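Local structure of vacuolar protein sorting 29 (Cryptosporidium parvum, 2A22) at residues Asp141-Val146 and Asn159-Leu164. The protein probably takes part in vesicular protein sorting as a VPS29-family protein, built on a calcineurin-like phosphoesterase fold. Residues are numbered along the deposited sequence; the frame is centred on the assembly and turned at random.
Sequences DCDILV and NGKLFL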
# COMPACT_ATOMS: atom_id res chain seq x y z
N ASP A 141 -16.97 -3.55 -2.46
CA ASP A 141 -17.27 -4.31 -3.69
C ASP A 141 -16.05 -4.40 -4.59
O ASP A 141 -16.13 -4.09 -5.80
CB ASP A 141 -18.46 -3.68 -4.46
CG ASP A 141 -19.01 -4.62 -5.53
OD1 ASP A 141 -19.34 -5.77 -5.17
OD2 ASP A 141 -19.08 -4.22 -6.72
N CYS A 142 -14.92 -4.78 -4.01
CA CYS A 142 -13.66 -4.83 -4.76
C CYS A 142 -13.18 -6.27 -4.96
O CYS A 142 -13.62 -7.18 -4.26
CB CYS A 142 -12.60 -3.93 -4.10
SG CYS A 142 -12.24 -4.36 -2.41
N ASP A 143 -12.32 -6.48 -5.96
CA ASP A 143 -11.67 -7.78 -6.19
C ASP A 143 -10.42 -7.94 -5.34
O ASP A 143 -10.05 -9.05 -4.99
CB ASP A 143 -11.28 -7.92 -7.66
CG ASP A 143 -12.45 -7.72 -8.57
OD1 ASP A 143 -13.44 -8.45 -8.41
OD2 ASP A 143 -12.41 -6.81 -9.41
N ILE A 144 -9.74 -6.83 -5.05
CA ILE A 144 -8.52 -6.85 -4.25
C ILE A 144 -8.64 -5.74 -3.22
O ILE A 144 -9.01 -4.59 -3.55
CB ILE A 144 -7.23 -6.63 -5.12
CG1 ILE A 144 -7.13 -7.67 -6.25
CG2 ILE A 144 -5.96 -6.62 -4.23
CD1 ILE A 144 -6.05 -7.37 -7.33
N LEU A 145 -8.38 -6.08 -1.97
CA LEU A 145 -8.40 -5.08 -0.91
C LEU A 145 -7.00 -4.83 -0.33
O LEU A 145 -6.33 -5.77 0.14
CB LEU A 145 -9.37 -5.49 0.20
CG LEU A 145 -9.46 -4.55 1.40
CD1 LEU A 145 -10.10 -3.17 1.02
CD2 LEU A 145 -10.27 -5.19 2.53
N VAL A 146 -6.59 -3.56 -0.33
CA VAL A 146 -5.29 -3.15 0.21
C VAL A 146 -5.44 -2.29 1.48
O VAL A 146 -6.01 -1.19 1.45
CB VAL A 146 -4.48 -2.39 -0.86
CG1 VAL A 146 -3.02 -2.12 -0.37
CG2 VAL A 146 -4.48 -3.18 -2.20
N ASN A 159 -12.12 -16.82 -0.90
CA ASN A 159 -13.29 -16.82 -1.79
C ASN A 159 -13.07 -16.07 -3.08
O ASN A 159 -13.96 -15.34 -3.53
CB ASN A 159 -14.52 -16.25 -1.09
CG ASN A 159 -14.95 -17.09 0.09
OD1 ASN A 159 -14.86 -18.34 0.05
ND2 ASN A 159 -15.41 -16.43 1.16
N GLY A 160 -11.89 -16.22 -3.67
CA GLY A 160 -11.57 -15.51 -4.92
C GLY A 160 -11.23 -14.03 -4.81
O GLY A 160 -11.04 -13.38 -5.82
N LYS A 161 -11.15 -13.50 -3.60
CA LYS A 161 -10.73 -12.11 -3.38
C LYS A 161 -9.33 -12.08 -2.77
O LYS A 161 -8.94 -13.02 -2.06
CB LYS A 161 -11.75 -11.37 -2.49
CG LYS A 161 -13.22 -11.47 -3.02
CD LYS A 161 -13.44 -10.51 -4.19
CE LYS A 161 -14.55 -10.96 -5.13
NZ LYS A 161 -15.61 -11.64 -4.36
N LEU A 162 -8.58 -11.02 -3.05
CA LEU A 162 -7.20 -10.95 -2.61
C LEU A 162 -7.01 -9.83 -1.58
O LEU A 162 -7.46 -8.70 -1.81
CB LEU A 162 -6.29 -10.78 -3.83
CG LEU A 162 -4.77 -10.84 -3.69
CD1 LEU A 162 -4.27 -12.21 -3.17
CD2 LEU A 162 -4.11 -10.51 -5.02
N PHE A 163 -6.38 -10.17 -0.45
CA PHE A 163 -6.17 -9.23 0.69
C PHE A 163 -4.68 -8.99 0.92
O PHE A 163 -3.93 -9.94 1.22
CB PHE A 163 -6.82 -9.78 1.96
CG PHE A 163 -8.29 -9.99 1.82
CD1 PHE A 163 -9.19 -8.99 2.18
CD2 PHE A 163 -8.78 -11.17 1.28
CE1 PHE A 163 -10.58 -9.17 2.01
CE2 PHE A 163 -10.16 -11.36 1.11
CZ PHE A 163 -11.06 -10.35 1.48
N LEU A 164 -4.25 -7.75 0.73
CA LEU A 164 -2.82 -7.40 0.78
C LEU A 164 -2.58 -6.33 1.85
O LEU A 164 -3.41 -5.43 2.03
CB LEU A 164 -2.37 -6.88 -0.59
CG LEU A 164 -2.77 -7.78 -1.80
CD1 LEU A 164 -2.46 -7.13 -3.11
CD2 LEU A 164 -2.04 -9.11 -1.73
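Ile-144, Leu-145 and Val-146 pair in parallel register with Leu-162, Phe-163 and Leu-164, joining two inner strands of one sheet in the alpha-beta-beta-alpha sandwich. Three backbone hydrogen bonds hold them: Leu-162 N to Asp-143 O, Leu-145 N to Leu-162 O (2.8 Å) and Leu-164 N to Leu-145 O.

Packing is tightest on the face that meets strand 183-190 of the other sheet. Ile-144 suits this place because its beta branch serves two neighbours: CG2, anti to the backbone N, reaches Leu-164 CD1 at 3.7 Å, while CG1 lies alongside Leu-162 CB at 4.0 Å. The two leucines fill this buried face with apolar isobutyl groups, and Met-187 of strand 183-190 touches all three side chains. On the face beneath helix 130-140, Phe-163 offers a flat ring whose edge takes Leu-145 CD2, near the ring plane and 4.0 Å from Phe-163 CD1; the same ring also stacks with Phe-156.

The Asp-143 and Lys-161 end is looser and partly open to solvent. Lys-161 suits it with a long aliphatic chain that bends at chi2 (-77°), laying its CD 3.3 Å from Cys-142 O. Its NZ stays 5.6 Å from Asp-143 OD1, and OD2 of Asp-143 accepts a hydrogen bond from the backbone N of Lys-115. The chemistry thus implies that backbone hydrogen bonds and apolar contacts, aliphatic and aromatic, unite these strands, rather than a charge pair between the two segments.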